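Long-range contact in 14 kDa fatty acid-binding protein (Schistosoma mansoni, PDB 1VYF), which binds long-chain fatty acids such as oleic and arachidonic acid inside a beta-barrel and may take part in their transport: residues F6-D19 with R32-M46. Sequence-based numbering, arbitrary orientation. Where two conformers were deposited one is given.
Sequences FLGKWKLSESHNFD and RQIGNTVTPTVTFTM
D19 and R32 join the two helices of the contact through a side-on salt bridge: R32 NH2 meets the syn lone pair of D19 OD2 at 2.7 Å, nearly in the guanidinium plane, while R32 NE gives a longer bond of 3.2 Å to D19 OD1. N36 ND2 reaches D19 OD1 at 2.8 Å from the opposite face of the carboxylate, so two protein donors grip this oxygen, and a water that also bonds Q33 NE2 supplies a third. With chi1 at -166°, D19 swings its carboxylate away from its own backbone N and across to helix 29-35. Beside it, the F18 ring presents its edge to G35 O, and the F18 ring also makes a cation-pi contact with R129, an oleate-binding residue; G35 itself touches the bound oleic acid.

At the far end, F6 directs CD2 over the centre of one face of F44, with F6 CD2 4.0 Å from F44 CZ, in an edge-to-face pair with planes at 73°. W10 CD1 comes to the rim of the same ring, 3.9 Å from F44 CD1. The indole is held by W10 NE1, which bonds F6 O at 3.0 Å almost in the ring plane, tying two members of the aromatic cluster F6, W10 and F44 together. F6 and F44 also touch R109, another oleate-binding residue.

From this end towards the helices, strands 8-16 and 41-46 run antiparallel: G8 with F44 and W10 with V42 are hydrogen-bonded pairs, and L12 N continues the ladder to P40 O. On the face opposite W10 and F44, the K9 chain lies alongside T43, K9 CG 3.3 Å from T43 OG1. These are the first two strands of the ten-stranded antiparallel barrel, joined through the helix pair 18-24 and 29-35, as in fatty acid-binding proteins.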
# COMPACT_ATOMS: atom_id res chain seq x y z
N PHE A 6 3.77 -8.51 -10.24
CA PHE A 6 4.08 -7.39 -9.32
C PHE A 6 5.51 -6.92 -9.34
O PHE A 6 5.81 -5.83 -8.89
CB PHE A 6 3.79 -7.80 -7.88
CG PHE A 6 2.36 -7.66 -7.48
CD1 PHE A 6 1.45 -8.66 -7.75
CD2 PHE A 6 1.92 -6.54 -6.77
CE1 PHE A 6 0.14 -8.53 -7.38
CE2 PHE A 6 0.62 -6.41 -6.41
CZ PHE A 6 -0.28 -7.40 -6.72
N LEU A 7 6.43 -7.80 -9.78
CA LEU A 7 7.86 -7.58 -9.62
C LEU A 7 8.37 -6.43 -10.43
O LEU A 7 8.06 -6.31 -11.60
CB LEU A 7 8.64 -8.84 -9.98
CG LEU A 7 8.23 -10.11 -9.24
CD1 LEU A 7 9.13 -11.25 -9.71
CD2 LEU A 7 8.35 -9.93 -7.77
N GLY A 8 9.18 -5.59 -9.81
CA GLY A 8 9.70 -4.40 -10.45
C GLY A 8 9.27 -3.14 -9.72
O GLY A 8 8.92 -3.17 -8.53
N LYS A 9 9.26 -2.03 -10.44
CA LYS A 9 8.99 -0.72 -9.85
C LYS A 9 7.76 -0.08 -10.44
O LYS A 9 7.46 -0.26 -11.63
CB LYS A 9 10.16 0.22 -10.11
CG LYS A 9 11.43 -0.13 -9.42
CD LYS A 9 12.35 1.13 -9.36
CE LYS A 9 13.55 0.86 -8.51
NZ LYS A 9 14.73 0.90 -9.40
N TRP A 10 7.11 0.75 -9.62
CA TRP A 10 5.81 1.34 -9.94
C TRP A 10 5.81 2.78 -9.43
O TRP A 10 6.37 3.02 -8.39
CB TRP A 10 4.68 0.55 -9.23
CG TRP A 10 4.60 -0.87 -9.65
CD1 TRP A 10 5.28 -1.93 -9.10
CD2 TRP A 10 3.79 -1.42 -10.69
NE1 TRP A 10 4.95 -3.09 -9.75
CE2 TRP A 10 4.05 -2.80 -10.75
CE3 TRP A 10 2.86 -0.88 -11.59
CZ2 TRP A 10 3.42 -3.65 -11.66
CZ3 TRP A 10 2.23 -1.72 -12.47
CH2 TRP A 10 2.51 -3.09 -12.51
N LYS A 11 5.23 3.72 -10.18
CA LYS A 11 5.16 5.09 -9.72
C LYS A 11 3.69 5.54 -9.74
O LYS A 11 2.96 5.29 -10.70
CB LYS A 11 6.06 6.03 -10.55
CG LYS A 11 6.09 7.48 -10.04
CD LYS A 11 6.98 8.38 -10.92
CE LYS A 11 7.36 9.67 -10.22
NZ LYS A 11 8.70 10.16 -10.69
N LEU A 12 3.27 6.17 -8.65
CA LEU A 12 1.93 6.72 -8.54
C LEU A 12 1.65 7.68 -9.67
O LEU A 12 2.43 8.62 -9.83
CB LEU A 12 1.73 7.51 -7.24
CG LEU A 12 0.29 8.01 -7.02
CD1 LEU A 12 -0.63 6.85 -6.64
CD2 LEU A 12 0.30 9.05 -5.95
N SER A 13 0.56 7.43 -10.40
CA SER A 13 0.08 8.28 -11.52
C SER A 13 -1.17 9.07 -11.23
O SER A 13 -1.29 10.21 -11.70
CB SER A 13 -0.11 7.47 -12.81
OG SER A 13 -1.06 6.41 -12.70
N GLU A 14 -2.10 8.48 -10.47
CA GLU A 14 -3.35 9.15 -10.12
C GLU A 14 -3.89 8.71 -8.77
O GLU A 14 -3.79 7.53 -8.41
CB GLU A 14 -4.48 8.83 -11.10
CG GLU A 14 -4.15 8.75 -12.55
CD GLU A 14 -5.32 8.15 -13.28
OE1 GLU A 14 -5.42 6.90 -13.36
OE2 GLU A 14 -6.19 8.95 -13.67
N SER A 15 -4.56 9.64 -8.11
CA SER A 15 -5.16 9.39 -6.82
C SER A 15 -6.58 9.98 -6.78
O SER A 15 -6.77 11.14 -7.13
CB SER A 15 -4.31 10.04 -5.74
OG SER A 15 -4.75 9.63 -4.48
N HIS A 16 -7.54 9.19 -6.34
CA HIS A 16 -8.94 9.60 -6.24
C HIS A 16 -9.51 9.36 -4.86
O HIS A 16 -9.48 8.25 -4.33
CB HIS A 16 -9.78 8.78 -7.27
CG HIS A 16 -11.26 8.99 -7.17
ND1 HIS A 16 -11.92 9.99 -7.85
CD2 HIS A 16 -12.22 8.31 -6.48
CE1 HIS A 16 -13.22 9.92 -7.59
NE2 HIS A 16 -13.42 8.93 -6.74
N ASN A 17 -10.02 10.43 -4.25
CA ASN A 17 -10.66 10.36 -2.92
C ASN A 17 -9.76 10.01 -1.73
O ASN A 17 -10.26 9.54 -0.70
CB ASN A 17 -11.90 9.44 -2.95
CG ASN A 17 -12.96 9.85 -1.91
OD1 ASN A 17 -13.17 11.03 -1.69
ND2 ASN A 17 -13.59 8.88 -1.27
N PHE A 18 -8.46 10.25 -1.85
CA PHE A 18 -7.52 9.84 -0.81
C PHE A 18 -7.61 10.71 0.45
O PHE A 18 -7.42 10.19 1.55
CB PHE A 18 -6.09 9.84 -1.36
CG PHE A 18 -5.05 9.13 -0.48
CD1 PHE A 18 -5.27 7.86 0.04
CD2 PHE A 18 -3.85 9.74 -0.22
CE1 PHE A 18 -4.30 7.22 0.82
CE2 PHE A 18 -2.88 9.10 0.57
CZ PHE A 18 -3.12 7.82 1.07
N ASP A 19 -7.92 11.99 0.32
CA ASP A 19 -8.05 12.81 1.52
C ASP A 19 -9.17 12.32 2.45
O ASP A 19 -9.03 12.40 3.67
CB ASP A 19 -8.21 14.28 1.22
CG ASP A 19 -8.02 15.13 2.47
OD1 ASP A 19 -6.86 15.25 2.92
OD2 ASP A 19 -8.98 15.70 3.08
N ARG A 32 -1.25 14.92 6.03
CA ARG A 32 -2.28 14.78 5.00
C ARG A 32 -1.89 15.58 3.76
O ARG A 32 -1.99 15.07 2.63
CB ARG A 32 -3.65 15.22 5.53
CG ARG A 32 -4.40 14.12 6.21
CD ARG A 32 -5.65 14.55 6.97
NE ARG A 32 -6.63 15.14 6.07
CZ ARG A 32 -7.43 16.15 6.39
NH1 ARG A 32 -7.39 16.68 7.61
NH2 ARG A 32 -8.28 16.63 5.50
N GLN A 33 -1.39 16.80 3.96
CA GLN A 33 -1.04 17.63 2.80
C GLN A 33 0.10 16.99 2.01
O GLN A 33 0.07 17.00 0.77
CB GLN A 33 -0.66 19.07 3.18
CG GLN A 33 -1.77 19.93 3.87
CD GLN A 33 -3.21 19.65 3.39
OE1 GLN A 33 -3.61 20.08 2.31
NE2 GLN A 33 -3.97 18.94 4.21
N ILE A 34 1.12 16.48 2.72
CA ILE A 34 2.20 15.70 2.10
C ILE A 34 1.63 14.50 1.36
O ILE A 34 2.00 14.26 0.20
CB ILE A 34 3.28 15.26 3.15
CG1 ILE A 34 4.02 16.47 3.71
CG2 ILE A 34 4.32 14.30 2.52
CD1 ILE A 34 4.65 16.20 5.09
N GLY A 35 0.73 13.76 1.99
CA GLY A 35 0.08 12.60 1.38
C GLY A 35 -0.75 12.91 0.14
O GLY A 35 -0.86 12.06 -0.77
N ASN A 36 -1.29 14.14 0.07
CA ASN A 36 -2.04 14.59 -1.12
C ASN A 36 -1.17 15.16 -2.26
O ASN A 36 -1.69 15.49 -3.32
CB ASN A 36 -3.14 15.59 -0.70
CG ASN A 36 -4.24 14.95 0.17
OD1 ASN A 36 -4.57 13.78 -0.01
ND2 ASN A 36 -4.79 15.71 1.11
N THR A 37 0.15 15.23 -2.04
CA THR A 37 1.08 15.82 -3.00
C THR A 37 2.15 14.85 -3.52
O THR A 37 2.41 14.81 -4.73
CB THR A 37 1.78 17.08 -2.44
OG1 THR A 37 2.74 16.70 -1.44
CG2 THR A 37 0.82 18.04 -1.73
N VAL A 38 2.80 14.08 -2.63
CA VAL A 38 3.93 13.25 -3.07
C VAL A 38 3.46 12.11 -3.94
O VAL A 38 2.36 11.59 -3.78
CB VAL A 38 4.79 12.64 -1.91
CG1 VAL A 38 5.50 13.72 -1.15
CG2 VAL A 38 3.96 11.73 -1.00
N THR A 39 4.35 11.71 -4.84
CA THR A 39 4.09 10.62 -5.77
C THR A 39 5.19 9.59 -5.55
O THR A 39 6.31 9.72 -6.06
CB THR A 39 4.06 11.13 -7.21
OG1 THR A 39 5.21 11.91 -7.45
CG2 THR A 39 2.94 12.10 -7.40
N PRO A 40 4.90 8.59 -4.73
CA PRO A 40 5.91 7.60 -4.40
C PRO A 40 6.20 6.65 -5.54
O PRO A 40 5.38 6.44 -6.41
CB PRO A 40 5.26 6.84 -3.24
CG PRO A 40 4.22 7.70 -2.79
CD PRO A 40 3.65 8.33 -4.02
N THR A 41 7.38 6.04 -5.47
CA THR A 41 7.74 4.88 -6.24
C THR A 41 7.78 3.63 -5.34
O THR A 41 8.31 3.66 -4.25
CB THR A 41 9.09 5.14 -6.88
OG1 THR A 41 8.91 6.10 -7.91
CG2 THR A 41 9.64 3.90 -7.62
N VAL A 42 7.18 2.54 -5.81
CA VAL A 42 7.04 1.31 -5.04
C VAL A 42 7.74 0.17 -5.82
O VAL A 42 7.56 -0.01 -7.00
CB VAL A 42 5.57 0.98 -4.75
CG1 VAL A 42 5.42 -0.32 -3.98
CG2 VAL A 42 4.92 2.10 -3.94
N THR A 43 8.59 -0.56 -5.13
CA THR A 43 9.34 -1.66 -5.71
C THR A 43 8.92 -2.96 -5.02
O THR A 43 8.93 -3.04 -3.80
CB THR A 43 10.86 -1.43 -5.54
OG1 THR A 43 11.25 -0.19 -6.15
CG2 THR A 43 11.70 -2.50 -6.25
N PHE A 44 8.62 -3.99 -5.78
CA PHE A 44 8.34 -5.32 -5.21
C PHE A 44 9.44 -6.30 -5.62
O PHE A 44 9.83 -6.34 -6.77
CB PHE A 44 7.01 -5.90 -5.72
CG PHE A 44 5.78 -5.17 -5.22
CD1 PHE A 44 5.27 -4.11 -5.92
CD2 PHE A 44 5.15 -5.57 -4.05
CE1 PHE A 44 4.13 -3.41 -5.44
CE2 PHE A 44 4.01 -4.87 -3.57
CZ PHE A 44 3.50 -3.82 -4.28
N THR A 45 9.92 -7.08 -4.67
CA THR A 45 10.75 -8.26 -4.98
C THR A 45 10.16 -9.44 -4.23
O THR A 45 9.46 -9.27 -3.24
CB THR A 45 12.23 -8.04 -4.58
OG1 THR A 45 12.35 -7.96 -3.15
CG2 THR A 45 12.72 -6.72 -5.03
N MET A 46 10.39 -10.64 -4.75
CA MET A 46 9.88 -11.87 -4.13
C MET A 46 11.09 -12.79 -3.95
O MET A 46 11.73 -13.18 -4.93
CB MET A 46 8.80 -12.52 -5.02
CG MET A 46 8.14 -13.77 -4.42
SD MET A 46 7.00 -13.48 -3.06
CE MET A 46 5.49 -14.07 -3.72
O HOH W 1 -6.69 18.02 2.98